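Local coordinates for protein branched-chain alpha-ketoacid decarboxylase (Lactococcus lactis, PDB 2VBF) that probably decarboxylates branched-chain and aromatic alpha-keto acids to aldehydes, using bound thiamine diphosphate and a magnesium ion, at residues Ile450-Leu455 with Ile477-Tyr482; Asn502-Pro507 with Trp544-Leu549; Tyr25-Tyr30 with Val189-Ala194; Gly48-Gln53 with Gly121-Lys126. All blocks are in the same frame, centred on the assembly; numbering follows the deposited sequence.

Contact 1. Residues Ile450-Leu455 with Ile477-Tyr482. With MG (magnesium ion), chain E; TPP (thiamine diphosphate), chain F.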
# COMPACT_ATOMS: atom_id res chain seq x y z
N ILE A 450 7.78 8.50 16.10
CA ILE A 450 6.60 8.15 15.32
C ILE A 450 5.37 8.05 16.23
O ILE A 450 5.46 7.57 17.36
CB ILE A 450 6.83 6.84 14.52
CG1 ILE A 450 5.65 6.56 13.58
CG2 ILE A 450 7.08 5.63 15.45
CD1 ILE A 450 5.95 5.46 12.55
N GLY A 451 4.23 8.54 15.75
CA GLY A 451 3.00 8.49 16.50
C GLY A 451 2.40 7.09 16.51
O GLY A 451 2.67 6.26 15.64
N ASP A 452 1.57 6.82 17.52
CA ASP A 452 0.80 5.60 17.57
C ASP A 452 -0.02 5.33 16.30
O ASP A 452 0.02 4.23 15.76
CB ASP A 452 -0.10 5.56 18.83
CG ASP A 452 -0.97 6.81 19.04
OD1 ASP A 452 -0.80 7.88 18.40
OD2 ASP A 452 -1.85 6.73 19.91
N GLY A 453 -0.71 6.34 15.81
CA GLY A 453 -1.58 6.19 14.65
C GLY A 453 -0.80 5.86 13.40
O GLY A 453 -1.26 5.08 12.58
N SER A 454 0.39 6.47 13.27
CA SER A 454 1.26 6.28 12.11
C SER A 454 1.97 4.94 12.15
O SER A 454 2.11 4.27 11.11
CB SER A 454 2.27 7.41 12.02
OG SER A 454 1.64 8.65 11.77
N LEU A 455 2.44 4.54 13.33
CA LEU A 455 3.07 3.21 13.48
C LEU A 455 2.16 2.08 13.00
O LEU A 455 2.62 1.12 12.42
CB LEU A 455 3.49 2.94 14.93
CG LEU A 455 4.10 1.55 15.18
CD1 LEU A 455 5.46 1.38 14.47
CD2 LEU A 455 4.23 1.27 16.68
N ILE A 477 4.96 7.62 20.18
CA ILE A 477 4.16 8.57 20.93
C ILE A 477 2.72 8.06 21.06
O ILE A 477 1.91 8.22 20.17
CB ILE A 477 4.19 9.99 20.35
CG1 ILE A 477 5.65 10.48 20.29
CG2 ILE A 477 3.34 10.91 21.19
CD1 ILE A 477 5.81 11.89 19.80
N ASN A 478 2.43 7.45 22.20
CA ASN A 478 1.09 6.97 22.47
C ASN A 478 0.30 8.11 23.11
O ASN A 478 0.42 8.35 24.32
CB ASN A 478 1.13 5.74 23.37
CG ASN A 478 -0.25 5.27 23.77
OD1 ASN A 478 -1.26 5.93 23.46
ND2 ASN A 478 -0.32 4.15 24.46
N ASN A 479 -0.49 8.80 22.29
CA ASN A 479 -1.42 9.83 22.78
C ASN A 479 -2.88 9.47 22.45
O ASN A 479 -3.73 10.35 22.30
CB ASN A 479 -1.05 11.23 22.29
CG ASN A 479 -0.88 11.28 20.81
OD1 ASN A 479 -1.33 10.38 20.11
ND2 ASN A 479 -0.21 12.30 20.31
N ASP A 480 -3.14 8.17 22.37
CA ASP A 480 -4.50 7.66 22.23
C ASP A 480 -5.19 8.21 20.97
O ASP A 480 -6.34 8.66 21.03
CB ASP A 480 -5.30 7.99 23.50
CG ASP A 480 -6.61 7.22 23.60
OD1 ASP A 480 -6.73 6.11 23.01
OD2 ASP A 480 -7.52 7.75 24.27
N GLY A 481 -4.49 8.13 19.83
CA GLY A 481 -5.07 8.51 18.52
C GLY A 481 -4.34 9.59 17.72
O GLY A 481 -3.14 9.82 17.92
N TYR A 482 -5.09 10.26 16.85
CA TYR A 482 -4.53 11.17 15.84
C TYR A 482 -4.59 12.60 16.34
O TYR A 482 -5.52 13.36 16.02
CB TYR A 482 -5.29 11.09 14.51
CG TYR A 482 -5.41 9.75 13.79
CD1 TYR A 482 -4.35 8.85 13.70
CD2 TYR A 482 -6.59 9.42 13.13
CE1 TYR A 482 -4.47 7.66 12.97
CE2 TYR A 482 -6.72 8.24 12.41
CZ TYR A 482 -5.66 7.35 12.35
OH TYR A 482 -5.78 6.17 11.64
MG MG E . -1.09 9.80 18.07
N1' TPP F . -3.06 8.57 5.47
C2' TPP F . -1.78 8.68 5.00
CM2 TPP F . -1.18 7.53 4.24
N3' TPP F . -1.09 9.85 5.20
C4' TPP F . -1.66 10.90 5.88
N4' TPP F . -0.96 12.00 6.04
C5' TPP F . -2.95 10.79 6.39
C6' TPP F . -3.66 9.61 6.18
C7' TPP F . -3.60 11.91 7.17
N3 TPP F . -2.95 12.14 8.46
C2 TPP F . -1.98 13.09 8.74
S1 TPP F . -1.44 13.13 10.26
C5 TPP F . -2.48 11.94 10.65
C4 TPP F . -3.26 11.47 9.60
CM4 TPP F . -4.30 10.39 9.70
C6 TPP F . -2.51 11.48 12.10
C7 TPP F . -1.19 10.93 12.62
O7 TPP F . -1.43 10.54 13.95
PA TPP F . -0.26 10.06 14.91
O1A TPP F . 0.77 9.24 14.16
O2A TPP F . -0.89 9.28 16.06
O3A TPP F . 0.45 11.45 15.33
PB TPP F . 0.08 12.43 16.58
O1B TPP F . -0.28 13.75 15.97
O2B TPP F . 1.35 12.55 17.37
O3B TPP F . -1.03 11.83 17.40
O HOH W 1 -3.73 4.41 11.51
O HOH W 2 1.00 10.00 18.34

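Contact 2. Residues Asn502-Pro507 with Trp544-Leu549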
# COMPACT_ATOMS: atom_id res chain seq x y z
N ASN A 502 -0.73 -2.53 22.77
CA ASN A 502 0.32 -2.53 23.79
C ASN A 502 1.66 -2.36 23.10
O ASN A 502 2.39 -3.32 22.88
CB ASN A 502 0.26 -3.81 24.62
CG ASN A 502 -1.06 -3.96 25.35
OD1 ASN A 502 -1.48 -3.06 26.08
ND2 ASN A 502 -1.74 -5.08 25.14
N TYR A 503 1.97 -1.10 22.76
CA TYR A 503 3.10 -0.78 21.86
C TYR A 503 4.43 -1.32 22.38
O TYR A 503 5.22 -1.83 21.61
CB TYR A 503 3.17 0.74 21.60
CG TYR A 503 1.89 1.24 20.98
CD1 TYR A 503 1.58 0.92 19.66
CD2 TYR A 503 0.98 1.98 21.71
CE1 TYR A 503 0.37 1.34 19.08
CE2 TYR A 503 -0.22 2.40 21.16
CZ TYR A 503 -0.52 2.07 19.83
OH TYR A 503 -1.72 2.48 19.30
N SER A 504 4.66 -1.25 23.69
CA SER A 504 5.94 -1.69 24.26
C SER A 504 6.18 -3.20 24.11
O SER A 504 7.33 -3.66 24.16
CB SER A 504 6.05 -1.27 25.73
OG SER A 504 5.22 -2.07 26.55
N LYS A 505 5.11 -3.96 23.90
CA LYS A 505 5.19 -5.41 23.78
C LYS A 505 5.34 -5.91 22.34
O LYS A 505 5.47 -7.11 22.11
CB LYS A 505 3.95 -6.04 24.42
CG LYS A 505 3.71 -5.66 25.88
CD LYS A 505 4.92 -5.91 26.77
CE LYS A 505 4.63 -5.46 28.20
NZ LYS A 505 5.78 -5.73 29.12
N LEU A 506 5.34 -5.00 21.37
CA LEU A 506 5.49 -5.39 19.97
C LEU A 506 6.78 -6.19 19.66
O LEU A 506 6.72 -7.25 19.04
CB LEU A 506 5.32 -4.17 19.04
CG LEU A 506 3.87 -3.68 18.92
CD1 LEU A 506 3.82 -2.27 18.32
CD2 LEU A 506 3.00 -4.67 18.10
N PRO A 507 7.96 -5.66 20.05
CA PRO A 507 9.18 -6.42 19.72
C PRO A 507 9.15 -7.88 20.20
O PRO A 507 9.48 -8.78 19.45
CB PRO A 507 10.30 -5.61 20.37
CG PRO A 507 9.73 -4.19 20.45
CD PRO A 507 8.27 -4.40 20.75
N TRP A 544 13.04 0.37 22.05
CA TRP A 544 11.64 0.51 21.66
C TRP A 544 10.87 1.11 22.84
O TRP A 544 10.54 0.42 23.80
CB TRP A 544 11.09 -0.86 21.29
CG TRP A 544 9.76 -0.84 20.62
CD1 TRP A 544 8.53 -1.08 21.19
CD2 TRP A 544 9.51 -0.61 19.22
NE1 TRP A 544 7.55 -1.00 20.24
CE2 TRP A 544 8.11 -0.71 19.03
CE3 TRP A 544 10.32 -0.30 18.13
CZ2 TRP A 544 7.52 -0.52 17.77
CZ3 TRP A 544 9.73 -0.12 16.89
CH2 TRP A 544 8.34 -0.24 16.72
N ILE A 545 10.63 2.42 22.77
CA ILE A 545 10.22 3.20 23.91
C ILE A 545 8.85 3.80 23.69
O ILE A 545 8.68 4.70 22.87
CB ILE A 545 11.24 4.33 24.18
CG1 ILE A 545 12.63 3.74 24.44
CG2 ILE A 545 10.78 5.21 25.34
CD1 ILE A 545 13.76 4.73 24.18
N GLU A 546 7.87 3.30 24.45
CA GLU A 546 6.52 3.83 24.38
C GLU A 546 6.42 5.05 25.28
O GLU A 546 6.55 4.95 26.50
CB GLU A 546 5.50 2.75 24.77
CG GLU A 546 4.05 3.26 24.77
CD GLU A 546 3.04 2.19 25.15
OE1 GLU A 546 3.43 1.01 25.26
OE2 GLU A 546 1.86 2.56 25.30
N LEU A 547 6.21 6.22 24.67
CA LEU A 547 5.99 7.47 25.40
C LEU A 547 4.50 7.69 25.56
O LEU A 547 3.76 7.63 24.57
CB LEU A 547 6.59 8.67 24.66
CG LEU A 547 8.07 8.57 24.29
CD1 LEU A 547 8.49 9.83 23.52
CD2 LEU A 547 8.95 8.37 25.54
N VAL A 548 4.04 7.94 26.78
CA VAL A 548 2.64 8.25 27.01
C VAL A 548 2.45 9.76 27.16
O VAL A 548 3.07 10.40 28.02
CB VAL A 548 2.06 7.49 28.24
CG1 VAL A 548 0.58 7.81 28.39
CG2 VAL A 548 2.28 5.99 28.08
N LEU A 549 1.59 10.32 26.31
CA LEU A 549 1.26 11.73 26.34
C LEU A 549 -0.24 11.92 26.15
O LEU A 549 -0.92 11.04 25.63
CB LEU A 549 2.05 12.48 25.25
CG LEU A 549 3.52 12.73 25.63
CD1 LEU A 549 4.44 11.68 24.99
CD2 LEU A 549 3.97 14.14 25.28
O HOH W 3 2.66 -1.40 26.21

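Contact 3. Residues Tyr25-Tyr30 with Val189-Ala194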
# COMPACT_ATOMS: atom_id res chain seq x y z
N TYR A 25 27.66 -14.09 -18.58
CA TYR A 25 27.25 -12.78 -18.05
C TYR A 25 25.89 -12.42 -18.64
O TYR A 25 25.66 -12.61 -19.83
CB TYR A 25 28.30 -11.70 -18.40
CG TYR A 25 28.12 -10.34 -17.73
CD1 TYR A 25 28.72 -10.05 -16.50
CD2 TYR A 25 27.39 -9.33 -18.36
CE1 TYR A 25 28.58 -8.79 -15.91
CE2 TYR A 25 27.25 -8.07 -17.77
CZ TYR A 25 27.84 -7.81 -16.55
OH TYR A 25 27.71 -6.56 -15.98
N THR A 26 25.00 -11.91 -17.79
CA THR A 26 23.60 -11.73 -18.14
C THR A 26 23.12 -10.29 -17.92
O THR A 26 23.78 -9.48 -17.27
CB THR A 26 22.69 -12.63 -17.28
OG1 THR A 26 22.77 -12.19 -15.91
CG2 THR A 26 23.07 -14.11 -17.38
N VAL A 27 21.92 -10.02 -18.42
CA VAL A 27 21.26 -8.73 -18.20
C VAL A 27 21.11 -8.46 -16.68
O VAL A 27 21.33 -7.34 -16.21
CB VAL A 27 19.88 -8.72 -18.89
CG1 VAL A 27 19.04 -7.53 -18.45
CG2 VAL A 27 20.04 -8.76 -20.43
N GLY A 28 20.75 -9.49 -15.92
CA GLY A 28 20.69 -9.39 -14.45
C GLY A 28 22.00 -8.91 -13.84
O GLY A 28 22.01 -8.02 -12.99
N ASP A 29 23.11 -9.51 -14.28
CA ASP A 29 24.44 -9.09 -13.84
C ASP A 29 24.74 -7.63 -14.22
O ASP A 29 25.29 -6.88 -13.42
CB ASP A 29 25.52 -9.99 -14.44
CG ASP A 29 25.34 -11.45 -14.07
OD1 ASP A 29 25.17 -11.75 -12.87
OD2 ASP A 29 25.35 -12.31 -14.98
N TYR A 30 24.36 -7.26 -15.44
CA TYR A 30 24.56 -5.89 -15.93
C TYR A 30 23.85 -4.86 -15.03
O TYR A 30 24.46 -3.88 -14.59
CB TYR A 30 24.05 -5.77 -17.37
CG TYR A 30 24.48 -4.50 -18.08
CD1 TYR A 30 25.59 -4.50 -18.92
CD2 TYR A 30 23.79 -3.31 -17.92
CE1 TYR A 30 25.99 -3.36 -19.57
CE2 TYR A 30 24.18 -2.15 -18.57
CZ TYR A 30 25.29 -2.18 -19.40
OH TYR A 30 25.71 -1.05 -20.06
N VAL A 189 11.12 -12.18 -16.74
CA VAL A 189 11.96 -13.31 -16.28
C VAL A 189 13.05 -13.75 -17.26
O VAL A 189 14.23 -13.81 -16.89
CB VAL A 189 11.10 -14.52 -15.93
CG1 VAL A 189 12.00 -15.69 -15.51
CG2 VAL A 189 10.12 -14.15 -14.83
N ASP A 190 12.66 -14.08 -18.49
CA ASP A 190 13.62 -14.52 -19.51
C ASP A 190 14.67 -13.46 -19.86
O ASP A 190 15.77 -13.78 -20.31
CB ASP A 190 12.89 -14.99 -20.79
CG ASP A 190 12.06 -13.89 -21.43
OD1 ASP A 190 12.19 -13.68 -22.66
OD2 ASP A 190 11.28 -13.24 -20.68
N VAL A 191 14.34 -12.18 -19.66
CA VAL A 191 15.26 -11.12 -20.02
C VAL A 191 16.44 -11.03 -19.05
O VAL A 191 17.59 -10.81 -19.47
CB VAL A 191 14.53 -9.76 -20.17
CG1 VAL A 191 15.52 -8.63 -20.37
CG2 VAL A 191 13.52 -9.84 -21.33
N ALA A 192 16.18 -11.23 -17.76
CA ALA A 192 17.23 -11.20 -16.74
C ALA A 192 18.32 -12.24 -16.99
O ALA A 192 19.49 -12.01 -16.70
CB ALA A 192 16.62 -11.41 -15.35
N ALA A 193 17.91 -13.39 -17.52
CA ALA A 193 18.82 -14.49 -17.85
C ALA A 193 19.51 -14.35 -19.22
O ALA A 193 20.41 -15.13 -19.54
CB ALA A 193 18.08 -15.82 -17.78
N ALA A 194 19.07 -13.38 -20.03
CA ALA A 194 19.61 -13.20 -21.37
C ALA A 194 21.06 -12.73 -21.31
O ALA A 194 21.47 -12.08 -20.35
CB ALA A 194 18.78 -12.21 -22.16

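Contact 4. Residues Gly48-Gln53 with Gly121-Lys126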
# COMPACT_ATOMS: atom_id res chain seq x y z
N GLY A 48 8.30 -12.63 -5.66
CA GLY A 48 7.16 -13.22 -6.35
C GLY A 48 7.68 -14.08 -7.47
O GLY A 48 8.84 -13.95 -7.85
N ASP A 49 6.85 -14.96 -8.00
CA ASP A 49 7.34 -15.90 -9.01
C ASP A 49 7.98 -15.18 -10.22
O ASP A 49 8.92 -15.69 -10.81
CB ASP A 49 6.28 -16.95 -9.40
CG ASP A 49 5.15 -16.38 -10.24
OD1 ASP A 49 4.63 -15.30 -9.92
OD2 ASP A 49 4.76 -17.04 -11.23
N TYR A 50 7.51 -13.97 -10.53
CA TYR A 50 8.04 -13.20 -11.66
C TYR A 50 9.39 -12.54 -11.36
O TYR A 50 9.95 -11.88 -12.25
CB TYR A 50 7.03 -12.12 -12.09
CG TYR A 50 5.66 -12.62 -12.51
CD1 TYR A 50 5.51 -13.79 -13.26
CD2 TYR A 50 4.49 -11.91 -12.19
CE1 TYR A 50 4.26 -14.23 -13.68
CE2 TYR A 50 3.25 -12.36 -12.58
CZ TYR A 50 3.13 -13.52 -13.33
OH TYR A 50 1.88 -13.95 -13.74
N ASN A 51 9.93 -12.68 -10.15
CA ASN A 51 11.27 -12.13 -9.87
C ASN A 51 12.27 -13.06 -9.17
O ASN A 51 13.35 -12.61 -8.81
CB ASN A 51 11.16 -10.78 -9.14
CG ASN A 51 10.66 -10.89 -7.72
OD1 ASN A 51 10.89 -11.89 -7.05
ND2 ASN A 51 10.04 -9.82 -7.23
N LEU A 52 11.92 -14.34 -9.01
CA LEU A 52 12.76 -15.24 -8.20
C LEU A 52 14.11 -15.53 -8.84
O LEU A 52 15.11 -15.60 -8.13
CB LEU A 52 12.02 -16.55 -7.88
CG LEU A 52 10.74 -16.41 -7.05
CD1 LEU A 52 10.14 -17.79 -6.78
CD2 LEU A 52 10.95 -15.66 -5.74
N GLN A 53 14.15 -15.68 -10.16
CA GLN A 53 15.40 -15.96 -10.87
C GLN A 53 16.38 -14.78 -10.72
O GLN A 53 17.57 -14.97 -10.46
CB GLN A 53 15.12 -16.28 -12.35
CG GLN A 53 14.48 -17.65 -12.63
CD GLN A 53 13.00 -17.73 -12.24
OE1 GLN A 53 12.62 -17.34 -11.14
NE2 GLN A 53 12.17 -18.25 -13.14
N GLY A 121 9.66 -7.29 -11.52
CA GLY A 121 9.71 -8.56 -12.22
C GLY A 121 8.39 -8.85 -12.91
O GLY A 121 7.34 -8.74 -12.29
N SER A 122 8.45 -9.19 -14.19
CA SER A 122 7.24 -9.40 -14.99
C SER A 122 7.25 -10.77 -15.67
O SER A 122 8.28 -11.45 -15.72
CB SER A 122 7.07 -8.26 -16.02
OG SER A 122 8.15 -8.22 -16.93
N PRO A 123 6.09 -11.19 -16.18
CA PRO A 123 6.02 -12.50 -16.86
C PRO A 123 6.98 -12.60 -18.07
O PRO A 123 7.43 -11.59 -18.59
CB PRO A 123 4.57 -12.59 -17.31
CG PRO A 123 3.82 -11.64 -16.46
CD PRO A 123 4.76 -10.53 -16.13
N THR A 124 7.27 -13.82 -18.50
CA THR A 124 8.17 -13.99 -19.64
C THR A 124 7.68 -13.23 -20.86
O THR A 124 6.47 -13.04 -21.05
CB THR A 124 8.36 -15.48 -20.05
OG1 THR A 124 7.10 -16.02 -20.49
CG2 THR A 124 8.90 -16.32 -18.91
N SER A 125 8.62 -12.78 -21.69
CA SER A 125 8.30 -12.14 -22.96
C SER A 125 7.25 -12.92 -23.75
O SER A 125 6.34 -12.31 -24.33
CB SER A 125 9.58 -11.98 -23.80
OG SER A 125 10.54 -11.19 -23.12
N LYS A 126 7.36 -14.25 -23.77
CA LYS A 126 6.42 -15.07 -24.53
C LYS A 126 5.01 -14.97 -23.96
O LYS A 126 4.04 -14.82 -24.70
CB LYS A 126 6.85 -16.54 -24.58
CG LYS A 126 5.79 -17.44 -25.20
CD LYS A 126 6.32 -18.79 -25.60
CE LYS A 126 5.18 -19.69 -26.07
NZ LYS A 126 4.52 -19.19 -27.31

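Contact 1. Residues Ile450-Leu455 with Ile477-Tyr482
Gly451 and Ile477 pair at the ends of neighbouring parallel strands, where Ile477 N donates to Ile450 O and Asp452 N donates to Ile477 O. This is the thiamine diphosphate motif of the family: it opens with Gly451-Asp452-Gly453 and reaches Asn479. Beyond the strands both segments close round one magnesium ion. Asp452 OD1 binds it at 2.0 Å, joined by Asn479 OD1 and the Gly481 carbonyl O. Two diphosphate oxygens, O2A and O3B, and a water complete six ligands. Asp452 carries CG between its backbone N and carbonyl carbon (chi1 51°), which turns the carboxylate to the 477-482 side. Asp452 OD2 is met by Gly481 N at 3.0 Å, on the syn side and somewhat out of the carboxylate plane. One carboxylate therefore holds both metal and loop. The Asn479 amide is divided likewise, with Asn479 ND2 donating to TPP O3B at 3.1 Å. Gly453 N and Ser454 N, at the start of helix 452-458, donate to the alpha phosphate, and this helix end would help balance its charge. Ser454 OG also donates, to TPP O1A at 2.6 Å. The Tyr482 ring has TPP CM4 over one face and Gly453 CA at its edge. With Tyr482 replaced by an alanine, TPP CM4 is likely to lose its ring face, and the water on Gly453 O its hydroxyl partner. That water accepts from Tyr482 OH at 2.7 Å.

Contact 2. Residues Asn502-Pro507 with Trp544-Leu549
Trp544 and Pro507 make the tight end of this contact. CG of the proline lies over one indole face, offset toward the rim. Pro507 CG stands 3.5 Å from the centroid of the five-membered ring of Trp544 and 21° off the ring normal, a CH-pi contact. CD of Pro507 follows, 3.4 Å from Trp544 CD1. Leu506 adds a lighter touch, with CD1 4.1 Å from Trp544 CZ2. The indole also uses its polar edge. Trp544 NE1 donates to Tyr503 O at 2.8 Å, with the oxygen almost in the ring plane. That carbonyl also accepts from Leu506 N, and the two donors come from opposite faces of its plane. The indole rotation is thus fixed by a bond at the edge and a proline on the face.

The Glu546 end is looser and takes in a water. The glutamate is extended, with CG anti to the backbone N (chi1 178°), and this carries the carboxylate up to the backbone N of Ser504 and the CB of Tyr503. Glu546 OE1 accepts from Ser504 N at 3.0 Å, on the anti side but well out of the carboxylate plane. Glu546 OE1 also accepts a hydrogen bond from a water, at 2.7 Å from the water oxygen; the same water is hydrogen-bonded to Ser504 OG. Glu546 OE2 lies at the edge of the Tyr503 ring, 3.7 Å from Tyr503 CD2, with ring and carboxylate planes 85° apart. Its hydrogen bond comes from Asn478 ND2, while Tyr503 OH bonds Gln456. This is a loop and a short helix start laid over the parallel sheet of the C-terminal thiamine diphosphate-binding domain, beside the strand that leads to the metal site.

Contact 3. Residues Tyr25-Tyr30 with Val189-Ala194
Val27 and Gly28 meet Ala194 and Ala192 through two backbone bonds. Val27 N donates to Ala194 O at 2.9 Å, and Gly28 N donates to Ala192 O, also at 2.9 Å and on a lone pair in the carbonyl plane. Both N-H groups belong to the first turn of helix 27-37, where no earlier helical carbonyl can serve them. The chain of 189-194 supplies the acceptors instead. Around these bonds the packing is close. Val27 lays CB against Val191 O at 3.2 Å. Val27 CG1, anti to the backbone N (chi1 168°), reaches Val191 CG1 at 4.2 Å, and Val27 CG2 touches Ala194 CB. Thr26 rests its CA on Ala194 O as a CA-H...O contact of 3.1 Å. Gly28 leaves room for the carbonyl of Ala192, since a beta carbon there would sit tightly against that oxygen.

Thr26 is the N-cap of the helix and forms a capping box with Asp29. Asp29 N donates to Thr26 OG1 at 3.2 Å, while Thr26 N and OG1 both donate to Asp29 OD2. The backbone N comes in on the anti lone pair of OD2. Thr26 OG1 reaches Asp29 OD2 from above the carboxylate plane, at 2.7 Å. The box sets the start of the helix, and with it the N-H groups of Val27 and Gly28. Asp29 CB also lies over one face of the Tyr25 ring, whose OH bonds Asp33. Val27 packs further on Ala165 of helix 165-179. On the other side, the weakly bonded helix 189-192 directly follows strand 183-188, and Asp190 OD2 there accepts from Ser125 N.

Contact 4. Residues Gly48-Gln53 with Gly121-Lys126
Tyr50 lays its ring against Pro123 and its backbone against Gly121. Tyr50 CB lies 3.4 Å from Gly121 O. CG stands beside the carbonyl carbon of Ser122 and the N of Pro123, and Tyr50 CD1 meets Pro123 CA at 3.9 Å. Further out, CE1 and CZ pass over the proline, with Tyr50 CZ 3.7 Å from Pro123 CG. Pro123 CG is 3.9 Å from the centroid of the Tyr50 ring and 17° off the normal, a CH-pi contact over the face. The opposite face carries Asp49 OD1, which lies above the ring centre and bonds His135 NE2. At the tip, OH is hydrogen-bonded to His135 O. The backbone does its share: Gly121 CA makes a CA-H...O contact with Tyr50 O at 3.3 Å. A beta carbon on Gly121 would clash with that oxygen and with Asn51 CB. Asn51 OD1 in turn accepts from Gly48 N at 3.0 Å, which ties the turn that opens at the cofactor pocket. A leucine in place of Tyr50 would probably leave His135 O without its hydroxyl partner and Pro123 without a flat surface to rest on. The two segments share no hydrogen bond of their own. Their fit rests on a proline against a ring face, a weak CA-H...O contact and a glycine that lets the backbones come close, so it depends on shape more than on polarity.

Overall arrangement
Along the chain, contact 4 is nested within the loop that contact 3 closes; contacts 1 and 2 follow in series. Contacts 1 and 2 lie 10 Å apart, centre to centre, on the parallel sheet of the C-terminal thiamine diphosphate-binding domain. Their strands 473-478 and 542-548 are neighbours, and Asn478 N probably bonds Leu547 O across them. Contacts 3 and 4, with centres 12 Å apart, sit by the N-terminal parallel sheet, where strand 116-122 lies beside strand 183-188, and Val189 N probably bonds Ser122 O. About 39 Å separates the centres of contacts 1 and 4. The two subunits bring these domains together: Tyr482 packs on Pro47 of the second subunit, joining both kinds of domain at one cofactor site.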